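Local coordinates for protein phosphoserine aminotransferase (Bacillus alcalophilus, PDB 1W23) that catalyses the reversible, pyridoxal-phosphate-dependent transamination between phosphoserine and 3-phosphohydroxypyruvate in serine biosynthesis, and acts likewise on phosphohydroxythreonine, at residues A[77-82]-A[204-209]; A[120-123]-A[128-131]; A[145-150]-A[156-161]; A[150-155]-A[332-337]. All coordinates share one frame; numbering follows the deposited sequence.

Overall arrangement
Contacts 1, 3 and 4 are buried, whereas contact 2, at residues 120-123 and 128-131, is only partly so. Contacts 1, 2 and 3 all draw on the seven-stranded mixed sheet: contact 1 lays a helix on strand 204-209, contact 2 folds a loop back onto the end of strand 115-121, and contact 3 closes the turn after strand 142-148. Contact 4 shares Asn150 with contact 3 and reaches strand 333-336 of a separate sheet. The chemistry changes with place: van der Waals packing in contact 1, one hydroxyl-to-carbonyl bond in contact 2, aromatic packing in contact 3 and an arginine bond in contact 4. Contacts 1 and 4 both hydrogen-bond pyridoxal phosphate. Ile130 of contact 2 packs against contacts 3 and 4.

Contact 1 (A[77-82]-A[204-209]); sequences SLQFTM and TVVIVK. With PLP (pyridoxal-5'-phosphate), chain J.
Gln79 packs against Val206 and Thr204 by van der Waals contact alone. One methyl of Val206, CG2, meets the end of the glutamine, 3.8 Å from Gln79 OE1 and equally close to its CD. The aliphatic part of the same side chain passes Thr204 in the opposing sense, with Gln79 CG 4.0 Å from Thr204 CG2. The bend at chi2 (-56°) folds the amide back, so that CG is left to Thr204 while the amide lies at Val206. The polar bonds of this amide go to other partners: OE1 to the hydroxyl of Tyr226, and NE2 only weakly, at 3.6 Å, to SD of Met82 one turn on. A second group of bonds holds the cofactor. Two donors of Ser77 converge on one phosphate oxygen, where the helix dipole probably also favours the anion: N lies 2.8 Å and OG 2.6 Å from PLP O2P. Phe80 brings its CZ to 3.7 Å from PLP C6. Asn237 and Thr238 of the second subunit, with Ala76, also hydrogen-bond the cofactor. A helix lying on the large mixed sheet, with its N-terminal end at the phosphate, is characteristic of fold-type I PLP enzymes.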
loop_
_atom_site.group_PDB
_atom_site.type_symbol
_atom_site.label_atom_id
_atom_site.label_comp_id
_atom_site.label_asym_id
_atom_site.label_seq_id
_atom_site.Cartn_x
_atom_site.Cartn_y
_atom_site.Cartn_z
ATOM N N SER A 77 11.012 -1.899 2.197
ATOM C CA SER A 77 11.963 -1.734 1.094
ATOM C C SER A 77 11.992 -0.299 0.586
ATOM O O SER A 77 13.061 0.185 0.204
ATOM C CB SER A 77 11.629 -2.677 -0.055
ATOM O OG SER A 77 11.759 -4.030 0.348
ATOM N N LEU A 78 10.836 0.423 0.570
ATOM C CA LEU A 78 10.907 1.799 0.158
ATOM C C LEU A 78 11.637 2.640 1.156
ATOM O O LEU A 78 12.314 3.635 0.791
ATOM C CB LEU A 78 9.503 2.375 -0.137
ATOM C CG LEU A 78 9.513 3.741 -0.820
ATOM C CD1 LEU A 78 10.157 3.733 -2.207
ATOM C CD2 LEU A 78 8.091 4.273 -0.900
ATOM N N GLN A 79 11.562 2.312 2.463
ATOM C CA GLN A 79 12.331 3.034 3.463
ATOM C C GLN A 79 13.830 2.870 3.257
ATOM O O GLN A 79 14.575 3.799 3.615
ATOM C CB GLN A 79 11.932 2.559 4.881
ATOM C CG GLN A 79 10.474 2.854 5.219
ATOM C CD GLN A 79 10.204 4.352 5.038
ATOM O OE1 GLN A 79 10.872 5.160 5.728
ATOM N NE2 GLN A 79 9.293 4.701 4.167
ATOM N N PHE A 80 14.283 1.775 2.694
ATOM C CA PHE A 80 15.710 1.631 2.405
ATOM C C PHE A 80 16.247 2.758 1.558
ATOM O O PHE A 80 17.397 3.158 1.722
ATOM C CB PHE A 80 16.012 0.314 1.697
ATOM C CG PHE A 80 15.701 -0.977 2.468
ATOM C CD1 PHE A 80 15.597 -2.151 1.767
ATOM C CD2 PHE A 80 15.576 -0.996 3.849
ATOM C CE1 PHE A 80 15.377 -3.364 2.419
ATOM C CE2 PHE A 80 15.352 -2.192 4.505
ATOM C CZ PHE A 80 15.299 -3.358 3.802
ATOM N N THR A 81 15.454 3.271 0.620
ATOM C CA THR A 81 15.869 4.435 -0.199
ATOM C C THR A 81 15.379 5.754 0.388
ATOM O O THR A 81 16.106 6.769 0.356
ATOM C CB THR A 81 15.468 4.244 -1.667
ATOM O OG1 THR A 81 16.154 5.278 -2.436
ATOM C CG2 THR A 81 14.004 4.341 -1.966
ATOM N N MET A 82 14.174 5.838 0.989
ATOM C CA MET A 82 13.681 7.098 1.501
ATOM C C MET A 82 14.567 7.636 2.597
ATOM O O MET A 82 14.802 8.834 2.683
ATOM C CB MET A 82 12.208 6.901 1.890
ATOM C CG MET A 82 11.460 8.173 2.129
ATOM S SD MET A 82 9.723 7.838 2.400
ATOM C CE MET A 82 9.073 9.392 2.949
ATOM N N THR A 204 3.414 0.630 6.207
ATOM C CA THR A 204 4.709 0.649 6.875
ATOM C C THR A 204 4.618 1.703 7.954
ATOM O O THR A 204 4.224 2.862 7.707
ATOM C CB THR A 204 5.815 0.971 5.864
ATOM O OG1 THR A 204 5.799 -0.027 4.821
ATOM C CG2 THR A 204 7.190 0.947 6.475
ATOM N N VAL A 205 4.945 1.321 9.189
ATOM C CA VAL A 205 4.983 2.245 10.329
ATOM C C VAL A 205 6.363 2.865 10.428
ATOM O O VAL A 205 7.384 2.166 10.397
ATOM C CB VAL A 205 4.624 1.503 11.634
ATOM C CG1 VAL A 205 4.830 2.387 12.849
ATOM C CG2 VAL A 205 3.213 0.953 11.549
ATOM N N VAL A 206 6.421 4.190 10.479
ATOM C CA VAL A 206 7.652 4.912 10.635
ATOM C C VAL A 206 7.487 5.851 11.853
ATOM O O VAL A 206 6.633 6.718 11.840
ATOM C CB VAL A 206 8.027 5.718 9.382
ATOM C CG1 VAL A 206 9.380 6.385 9.535
ATOM C CG2 VAL A 206 8.010 4.807 8.140
ATOM N N ILE A 207 8.321 5.611 12.889
ATOM C CA ILE A 207 8.329 6.437 14.098
ATOM C C ILE A 207 9.539 7.340 14.016
ATOM O O ILE A 207 10.648 6.831 13.930
ATOM C CB ILE A 207 8.326 5.557 15.357
ATOM C CG1 ILE A 207 7.149 4.592 15.438
ATOM C CG2 ILE A 207 8.414 6.446 16.578
ATOM C CD1 ILE A 207 7.367 3.409 16.352
ATOM N N VAL A 208 9.329 8.647 13.970
ATOM C CA VAL A 208 10.369 9.590 13.635
ATOM C C VAL A 208 10.477 10.686 14.690
ATOM O O VAL A 208 9.471 11.238 15.155
ATOM C CB VAL A 208 10.095 10.369 12.306
ATOM C CG1 VAL A 208 10.038 9.446 11.131
ATOM C CG2 VAL A 208 8.805 11.197 12.324
ATOM N N LYS A 209 11.691 11.015 15.078
ATOM C CA LYS A 209 11.938 12.181 15.924
ATOM C C LYS A 209 11.672 13.401 15.045
ATOM O O LYS A 209 12.337 13.609 14.031
ATOM C CB LYS A 209 13.364 12.152 16.462
ATOM C CG LYS A 209 13.604 13.192 17.554
ATOM C CD LYS A 209 14.943 12.888 18.252
ATOM C CE LYS A 209 15.256 13.924 19.356
ATOM N NZ LYS A 209 14.754 13.328 20.631
HETATM N N1 PLP J . 13.330 -5.767 6.522
HETATM C C2 PLP J . 13.080 -6.906 7.268
HETATM C C2A PLP J . 13.843 -7.057 8.531
HETATM C C3 PLP J . 12.144 -7.827 6.824
HETATM O O3 PLP J . 11.890 -8.896 7.544
HETATM C C4 PLP J . 11.454 -7.605 5.577
HETATM C C4A PLP J . 10.404 -8.569 5.153
HETATM C C5 PLP J . 11.730 -6.428 4.861
HETATM C C6 PLP J . 12.685 -5.548 5.344
HETATM C C5A PLP J . 11.089 -6.115 3.540
HETATM O O4P PLP J . 9.732 -5.590 3.789
HETATM P P PLP J . 8.773 -5.242 2.514
HETATM O O1P PLP J . 8.559 -6.528 1.777
HETATM O O2P PLP J . 9.513 -4.212 1.674
HETATM O O3P PLP J . 7.556 -4.659 3.214
#

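Contact 2 (A[120-123]-A[128-131]); sequences ASTK and QSIP
Thr122 and Pro131 bring the two backbones nearest, their CA atoms 6.5 Å apart. Residues 120-121 finish strand 115-121, an outermost strand of the large sheet within the chain; four residues later the chain comes back as the irregular segment 128-131. At the end of the strand, Ser121 OG accepts from the backbone N of Lys123 at 3.1 Å, an ST turn that bends the chain. Thr122 carries most of the contact. Its OG1 donates to Ser129 O at 2.8 Å, in the carbonyl plane and with a C=O...donor angle of 160°. With OG1 set between the backbone N and carbonyl carbon (chi1 54°), the methyl falls anti to the carbonyl carbon, and Thr122 CG2 touches Ser129 OG at 3.6 Å and Pro131 CD at 3.8 Å. Two residues earlier, Ala120 CB sits 3.9 Å from CG of the Pro131 ring, whose other neighbours include Val97 and Thr99. A valine in place of Thr122 would probably leave Ser129 O without this donor and the returning loop less firmly tied. The contact thus implies a loop closed by one hydroxyl-to-carbonyl bond, beside which methyls and a proline ring pack.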
loop_
_atom_site.group_PDB
_atom_site.type_symbol
_atom_site.label_atom_id
_atom_site.label_comp_id
_atom_site.label_asym_id
_atom_site.label_seq_id
_atom_site.Cartn_x
_atom_site.Cartn_y
_atom_site.Cartn_z
ATOM N N ALA A 120 30.192 -2.464 11.418
ATOM C CA ALA A 120 30.474 -3.784 11.988
ATOM C C ALA A 120 29.654 -4.777 11.143
ATOM O O ALA A 120 28.654 -4.399 10.500
ATOM C CB ALA A 120 30.139 -3.868 13.433
ATOM N N SER A 121 30.082 -6.051 11.159
ATOM C CA SER A 121 29.483 -7.043 10.318
ATOM C C SER A 121 29.803 -8.442 10.811
ATOM O O SER A 121 30.932 -8.685 11.240
ATOM C CB SER A 121 30.027 -6.933 8.893
ATOM O OG SER A 121 29.475 -7.936 8.072
ATOM N N THR A 122 28.836 -9.329 10.715
ATOM C CA THR A 122 29.083 -10.755 10.933
ATOM C C THR A 122 28.889 -11.602 9.669
ATOM O O THR A 122 28.715 -12.815 9.717
ATOM C CB THR A 122 28.258 -11.298 12.140
ATOM O OG1 THR A 122 26.885 -10.982 11.930
ATOM C CG2 THR A 122 28.725 -10.669 13.458
ATOM N N LYS A 123 29.003 -10.923 8.498
ATOM C CA LYS A 123 28.847 -11.569 7.239
ATOM C C LYS A 123 29.810 -12.742 7.005
ATOM O O LYS A 123 29.437 -13.791 6.453
ATOM C CB LYS A 123 29.022 -10.528 6.116
ATOM C CG LYS A 123 28.772 -11.021 4.698
ATOM C CD LYS A 123 28.992 -9.901 3.675
ATOM C CE LYS A 123 28.889 -10.463 2.271
ATOM N NZ LYS A 123 27.541 -11.015 1.977
ATOM N N GLN A 128 25.776 -15.454 12.132
ATOM C CA GLN A 128 25.334 -16.280 13.265
ATOM C C GLN A 128 25.121 -15.474 14.517
ATOM O O GLN A 128 24.612 -16.009 15.516
ATOM C CB GLN A 128 26.352 -17.381 13.563
ATOM C CG GLN A 128 26.486 -18.384 12.446
ATOM C CD GLN A 128 27.594 -19.396 12.697
ATOM O OE1 GLN A 128 27.540 -20.127 13.679
ATOM N NE2 GLN A 128 28.537 -19.503 11.807
ATOM N N SER A 129 25.513 -14.208 14.574
ATOM C CA SER A 129 25.472 -13.402 15.795
ATOM C C SER A 129 25.359 -11.916 15.486
ATOM O O SER A 129 25.595 -11.435 14.390
ATOM C CB SER A 129 26.734 -13.640 16.624
ATOM O OG SER A 129 27.893 -13.122 16.023
ATOM N N ILE A 130 25.031 -11.187 16.556
ATOM C CA ILE A 130 25.121 -9.721 16.533
ATOM C C ILE A 130 26.499 -9.313 16.967
ATOM O O ILE A 130 26.985 -9.835 18.002
ATOM C CB ILE A 130 24.060 -9.144 17.477
ATOM C CG1 ILE A 130 22.633 -9.699 17.219
ATOM C CG2 ILE A 130 24.075 -7.614 17.486
ATOM C CD1 ILE A 130 22.138 -9.529 15.798
ATOM N N PRO A 131 27.214 -8.426 16.274
ATOM C CA PRO A 131 28.562 -7.998 16.743
ATOM C C PRO A 131 28.451 -7.243 18.032
ATOM O O PRO A 131 27.486 -6.556 18.370
ATOM C CB PRO A 131 29.048 -7.096 15.610
ATOM C CG PRO A 131 27.830 -6.665 14.913
ATOM C CD PRO A 131 26.817 -7.758 15.029
#

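Contact 3 (A[145-150]-A[156-161]); sequences LHITSN and TQYQNF
Ile147 lies across the Tyr158 ring where strand 142-148 of the large sheet runs out into the small antiparallel hairpin of strands 150-151 and 156-157. CD1 of the isoleucine stands over one face, 4.2 Å from the ring centroid and 16° off its normal, a CH-pi contact. From the same side chain CG2 approaches the phenol oxygen, 3.4 Å from Tyr158 OH. CD1 also meets a second ring at 3.5 Å from Phe161 CD2, so one methyl serves two aromatics; chi1 of 68°, which puts CG1 between the backbone N and carbonyl carbon, aims it there. Phe161 turns its edge to Ser149, whose CB lies near the ring plane. A leucine in place of Tyr158 would probably remove the flat surface under Ile147 CD1 and leave the water beside Thr148 without its phenol partner. The backbones meet at Asn150 and Gln157, an antiparallel non-hydrogen-bonded pair, while Tyr158 N donates to Ser149 O at 2.9 Å. The side chains of the pair cross with amide planes 79° apart, Asn150 OD1 touching Gln157 CB at 3.3 Å. Their amides are bound by others: Ser295, Asn298 and Ser175 take Asn150, and Asp176 with the backbone N of Leu296 takes Gln157. At the far end of the phenol a water, in plane with the ring, lies 2.8 Å from Tyr158 OH and accepts from Thr148 N at 3.0 Å.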
loop_
_atom_site.group_PDB
_atom_site.type_symbol
_atom_site.label_atom_id
_atom_site.label_comp_id
_atom_site.label_asym_id
_atom_site.label_seq_id
_atom_site.Cartn_x
_atom_site.Cartn_y
_atom_site.Cartn_z
ATOM N N LEU A 145 23.505 5.921 11.930
ATOM C CA LEU A 145 23.944 4.536 12.073
ATOM C C LEU A 145 22.707 3.665 11.954
ATOM O O LEU A 145 21.767 3.873 12.740
ATOM C CB LEU A 145 24.613 4.289 13.424
ATOM C CG LEU A 145 25.142 2.858 13.620
ATOM C CD1 LEU A 145 26.286 2.574 12.669
ATOM C CD2 LEU A 145 25.519 2.656 15.070
ATOM N N HIS A 146 22.689 2.765 10.978
ATOM C CA HIS A 146 21.515 1.923 10.688
ATOM C C HIS A 146 21.759 0.510 11.133
ATOM O O HIS A 146 22.801 -0.080 10.808
ATOM C CB HIS A 146 21.231 1.982 9.176
ATOM C CG HIS A 146 20.018 1.189 8.766
ATOM N ND1 HIS A 146 20.009 -0.218 8.650
ATOM C CD2 HIS A 146 18.790 1.610 8.386
ATOM C CE1 HIS A 146 18.784 -0.580 8.218
ATOM N NE2 HIS A 146 18.027 0.517 8.077
ATOM N N ILE A 147 20.774 -0.056 11.856
ATOM C CA ILE A 147 20.788 -1.440 12.298
ATOM C C ILE A 147 19.501 -2.117 11.851
ATOM O O ILE A 147 18.496 -1.475 11.527
ATOM C CB ILE A 147 20.937 -1.543 13.829
ATOM C CG1 ILE A 147 19.721 -1.027 14.593
ATOM C CG2 ILE A 147 22.233 -0.858 14.292
ATOM C CD1 ILE A 147 19.767 -1.268 16.082
ATOM N N THR A 148 19.531 -3.466 11.911
ATOM C CA THR A 148 18.379 -4.309 11.644
ATOM C C THR A 148 18.133 -5.089 12.940
ATOM O O THR A 148 18.975 -5.934 13.327
ATOM C CB THR A 148 18.640 -5.272 10.490
ATOM O OG1 THR A 148 19.202 -4.544 9.380
ATOM C CG2 THR A 148 17.375 -6.005 10.106
ATOM N N SER A 149 17.080 -4.759 13.684
ATOM C CA SER A 149 16.945 -5.329 15.046
ATOM C C SER A 149 16.765 -6.826 15.077
ATOM O O SER A 149 17.312 -7.504 15.943
ATOM C CB SER A 149 15.765 -4.631 15.756
ATOM O OG SER A 149 14.594 -4.750 14.986
ATOM N N ASN A 150 16.022 -7.363 14.108
ATOM C CA ASN A 150 15.741 -8.780 13.993
ATOM C C ASN A 150 16.020 -9.159 12.529
ATOM O O ASN A 150 15.426 -8.604 11.590
ATOM C CB ASN A 150 14.300 -9.097 14.446
ATOM C CG ASN A 150 14.071 -10.611 14.515
ATOM O OD1 ASN A 150 14.474 -11.223 15.535
ATOM N ND2 ASN A 150 13.492 -11.166 13.462
ATOM N N THR A 156 18.536 -14.177 14.030
ATOM C CA THR A 156 19.282 -13.505 15.084
ATOM C C THR A 156 18.616 -12.172 15.428
ATOM O O THR A 156 17.880 -11.607 14.605
ATOM C CB THR A 156 20.748 -13.253 14.664
ATOM O OG1 THR A 156 20.691 -12.367 13.547
ATOM C CG2 THR A 156 21.490 -14.522 14.319
ATOM N N GLN A 157 18.890 -11.670 16.637
ATOM C CA GLN A 157 18.197 -10.484 17.123
ATOM C C GLN A 157 19.045 -9.757 18.147
ATOM O O GLN A 157 19.679 -10.387 19.013
ATOM C CB GLN A 157 16.871 -10.947 17.777
ATOM C CG GLN A 157 15.956 -9.886 18.289
ATOM C CD GLN A 157 14.699 -10.446 18.905
ATOM O OE1 GLN A 157 14.673 -11.601 19.385
ATOM N NE2 GLN A 157 13.601 -9.645 18.903
ATOM N N TYR A 158 19.024 -8.437 18.079
ATOM C CA TYR A 158 19.609 -7.585 19.110
ATOM C C TYR A 158 18.934 -7.839 20.450
ATOM O O TYR A 158 17.704 -7.812 20.553
ATOM C CB TYR A 158 19.477 -6.119 18.739
ATOM C CG TYR A 158 20.467 -5.605 17.703
ATOM C CD1 TYR A 158 20.386 -5.980 16.366
ATOM C CD2 TYR A 158 21.470 -4.706 18.056
ATOM C CE1 TYR A 158 21.282 -5.492 15.420
ATOM C CE2 TYR A 158 22.352 -4.226 17.126
ATOM C CZ TYR A 158 22.275 -4.611 15.809
ATOM O OH TYR A 158 23.189 -4.110 14.899
ATOM N N GLN A 159 19.748 -8.010 21.505
ATOM C CA GLN A 159 19.227 -8.156 22.867
ATOM C C GLN A 159 18.976 -6.814 23.496
ATOM O O GLN A 159 18.156 -6.761 24.435
ATOM C CB GLN A 159 20.238 -8.924 23.750
ATOM C CG GLN A 159 20.519 -10.290 23.154
ATOM C CD GLN A 159 19.232 -11.061 22.925
ATOM O OE1 GLN A 159 18.554 -11.361 23.943
ATOM N NE2 GLN A 159 18.868 -11.328 21.671
ATOM N N ASN A 160 19.665 -5.812 23.074
ATOM C CA ASN A 160 19.594 -4.425 23.564
ATOM C C ASN A 160 20.240 -3.593 22.468
ATOM O O ASN A 160 20.673 -4.168 21.434
ATOM C CB ASN A 160 20.238 -4.272 24.935
ATOM C CG ASN A 160 21.563 -4.999 24.959
ATOM O OD1 ASN A 160 22.407 -4.698 24.116
ATOM N ND2 ASN A 160 21.734 -5.935 25.882
ATOM N N PHE A 161 20.255 -2.298 22.621
ATOM C CA PHE A 161 20.617 -1.394 21.538
ATOM C C PHE A 161 21.711 -0.480 21.987
ATOM O O PHE A 161 21.778 -0.057 23.139
ATOM C CB PHE A 161 19.386 -0.589 21.096
ATOM C CG PHE A 161 18.334 -1.510 20.509
ATOM C CD1 PHE A 161 17.167 -1.768 21.163
ATOM C CD2 PHE A 161 18.555 -2.127 19.286
ATOM C CE1 PHE A 161 16.236 -2.649 20.607
ATOM C CE2 PHE A 161 17.611 -2.990 18.729
ATOM C CZ PHE A 161 16.422 -3.231 19.375
HETATM O O HOH W 1 22.280 -4.592 12.260
#

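Contact 4 (A[150-155]-A[332-337]); sequences NNTIYG and GCRASI. With PLP (pyridoxal-5'-phosphate), chain J.
Arg334 of strand 333-336, an outermost strand of the three-stranded antiparallel sheet within this chain, reaches Thr152 and Ile153 in the turn that joins strands 150-151 and 156-157 of a small hairpin. In this turn residues 152-154 have helical backbone angles, and Gly155 N bonds back to Asn151 O at 2.8 Å. Along the strand, Gly332 leads in with a positive phi of 59°. Cys333 bonds through its backbone to Phe301, and Ala335 likewise to Val299, which fixes the strand beside 298-302. Between them Arg334 extends toward the turn: CG is anti to the backbone N (chi1 179°), and a bend at chi3 swings the guanidinium round. Its NH1 donates to Thr152 O at 2.9 Å. The oxygen lies in the guanidinium plane, but the donor stands above the carbonyl plane, 66° out of it, so it does not lie along a lone-pair direction of the peptide oxygen. The same nitrogen lies 3.6 Å from Ile153 CA and 3.8 Å from Thr152 CG2. Next, Ser336 OG is hydrogen-bonded to Asn298 ND2, and Ile337 O takes a bond from Lys270 as the strand ends. The carbonyl held by Arg334 belongs to a residue of the cofactor pocket. From the same residue, Thr152 OG1 is hydrogen-bonded to Ser175 OG and, at 2.6 Å, to PLP O3.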
loop_
_atom_site.group_PDB
_atom_site.type_symbol
_atom_site.label_atom_id
_atom_site.label_comp_id
_atom_site.label_asym_id
_atom_site.label_seq_id
_atom_site.Cartn_x
_atom_site.Cartn_y
_atom_site.Cartn_z
ATOM N N ASN A 150 16.022 -7.363 14.108
ATOM C CA ASN A 150 15.741 -8.780 13.993
ATOM C C ASN A 150 16.020 -9.159 12.529
ATOM O O ASN A 150 15.426 -8.604 11.590
ATOM C CB ASN A 150 14.300 -9.097 14.446
ATOM C CG ASN A 150 14.071 -10.611 14.515
ATOM O OD1 ASN A 150 14.474 -11.223 15.535
ATOM N ND2 ASN A 150 13.492 -11.166 13.462
ATOM N N ASN A 151 16.964 -10.063 12.374
ATOM C CA ASN A 151 17.453 -10.469 11.060
ATOM C C ASN A 151 16.651 -11.684 10.618
ATOM O O ASN A 151 16.950 -12.844 10.937
ATOM C CB ASN A 151 18.946 -10.771 11.131
ATOM C CG ASN A 151 19.648 -9.535 11.681
ATOM O OD1 ASN A 151 19.815 -8.556 10.952
ATOM N ND2 ASN A 151 20.045 -9.577 12.933
ATOM N N THR A 152 15.550 -11.384 9.911
ATOM C CA THR A 152 14.450 -12.335 9.687
ATOM C C THR A 152 14.914 -13.621 9.024
ATOM O O THR A 152 14.339 -14.696 9.275
ATOM C CB THR A 152 13.382 -11.635 8.783
ATOM O OG1 THR A 152 13.335 -10.251 9.172
ATOM C CG2 THR A 152 12.007 -12.275 8.930
ATOM N N ILE A 153 15.875 -13.510 8.091
ATOM C CA ILE A 153 16.345 -14.679 7.339
ATOM C C ILE A 153 17.262 -15.573 8.119
ATOM O O ILE A 153 17.277 -16.811 7.954
ATOM C CB ILE A 153 16.969 -14.215 5.996
ATOM C CG1 ILE A 153 15.839 -13.724 5.074
ATOM C CG2 ILE A 153 17.820 -15.300 5.353
ATOM C CD1 ILE A 153 16.251 -12.886 3.886
ATOM N N TYR A 154 18.077 -14.965 8.985
ATOM C CA TYR A 154 19.130 -15.665 9.752
ATOM C C TYR A 154 18.704 -16.042 11.154
ATOM O O TYR A 154 19.371 -16.880 11.788
ATOM C CB TYR A 154 20.419 -14.811 9.760
ATOM C CG TYR A 154 21.058 -14.881 8.376
ATOM C CD1 TYR A 154 20.831 -13.916 7.434
ATOM C CD2 TYR A 154 21.831 -15.954 8.034
ATOM C CE1 TYR A 154 21.394 -14.015 6.156
ATOM C CE2 TYR A 154 22.405 -16.052 6.767
ATOM C CZ TYR A 154 22.181 -15.065 5.846
ATOM O OH TYR A 154 22.737 -15.163 4.565
ATOM N N GLY A 155 17.626 -15.499 11.692
ATOM C CA GLY A 155 17.145 -15.900 13.022
ATOM C C GLY A 155 17.968 -15.360 14.168
ATOM O O GLY A 155 18.055 -16.017 15.223
ATOM N N GLY A 332 17.397 -24.716 4.696
ATOM C CA GLY A 332 17.007 -25.193 5.987
ATOM C C GLY A 332 15.558 -24.878 6.313
ATOM O O GLY A 332 14.678 -24.890 5.437
ATOM N N CYS A 333 15.297 -24.626 7.602
ATOM C CA CYS A 333 13.970 -24.474 8.147
ATOM C C CYS A 333 13.881 -23.136 8.891
ATOM O O CYS A 333 14.894 -22.669 9.453
ATOM C CB CYS A 333 13.635 -25.597 9.137
ATOM S SG CYS A 333 13.912 -27.248 8.441
ATOM N N ARG A 334 12.711 -22.552 8.945
ATOM C CA ARG A 334 12.500 -21.303 9.677
ATOM C C ARG A 334 11.098 -21.341 10.248
ATOM O O ARG A 334 10.126 -21.349 9.518
ATOM C CB ARG A 334 12.659 -20.080 8.779
ATOM C CG ARG A 334 12.410 -18.772 9.516
ATOM C CD ARG A 334 12.784 -17.550 8.690
ATOM N NE ARG A 334 12.082 -17.517 7.402
ATOM C CZ ARG A 334 12.126 -16.474 6.583
ATOM N NH1 ARG A 334 12.801 -15.386 6.892
ATOM N NH2 ARG A 334 11.464 -16.563 5.400
ATOM N N ALA A 335 11.011 -21.369 11.594
ATOM C CA ALA A 335 9.730 -21.291 12.291
ATOM C C ALA A 335 9.524 -19.819 12.711
ATOM O O ALA A 335 10.216 -19.342 13.633
ATOM C CB ALA A 335 9.696 -22.206 13.517
ATOM N N SER A 336 8.638 -19.102 12.035
ATOM C CA SER A 336 8.339 -17.712 12.382
ATOM C C SER A 336 7.233 -17.723 13.424
ATOM O O SER A 336 6.184 -18.323 13.235
ATOM C CB SER A 336 7.975 -16.922 11.148
ATOM O OG SER A 336 9.060 -16.861 10.229
ATOM N N ILE A 337 7.543 -17.094 14.567
ATOM C CA ILE A 337 6.762 -17.133 15.790
ATOM C C ILE A 337 6.490 -15.722 16.309
ATOM O O ILE A 337 6.705 -15.362 17.445
ATOM C CB ILE A 337 7.437 -18.055 16.843
ATOM C CG1 ILE A 337 8.903 -17.710 17.091
ATOM C CG2 ILE A 337 7.263 -19.505 16.444
ATOM C CD1 ILE A 337 9.493 -18.435 18.303
HETATM N N1 PLP J . 13.330 -5.767 6.522
HETATM C C2 PLP J . 13.080 -6.906 7.268
HETATM C C2A PLP J . 13.843 -7.057 8.531
HETATM C C3 PLP J . 12.144 -7.827 6.824
HETATM O O3 PLP J . 11.890 -8.896 7.544
HETATM C C4 PLP J . 11.454 -7.605 5.577
HETATM C C4A PLP J . 10.404 -8.569 5.153
HETATM C C5 PLP J . 11.730 -6.428 4.861
HETATM C C6 PLP J . 12.685 -5.548 5.344
HETATM C C5A PLP J . 11.089 -6.115 3.540
HETATM O O4P PLP J . 9.732 -5.590 3.789
HETATM P P PLP J . 8.773 -5.242 2.514
HETATM O O1P PLP J . 8.559 -6.528 1.777
HETATM O O2P PLP J . 9.513 -4.212 1.674
HETATM O O3P PLP J . 7.556 -4.659 3.214
#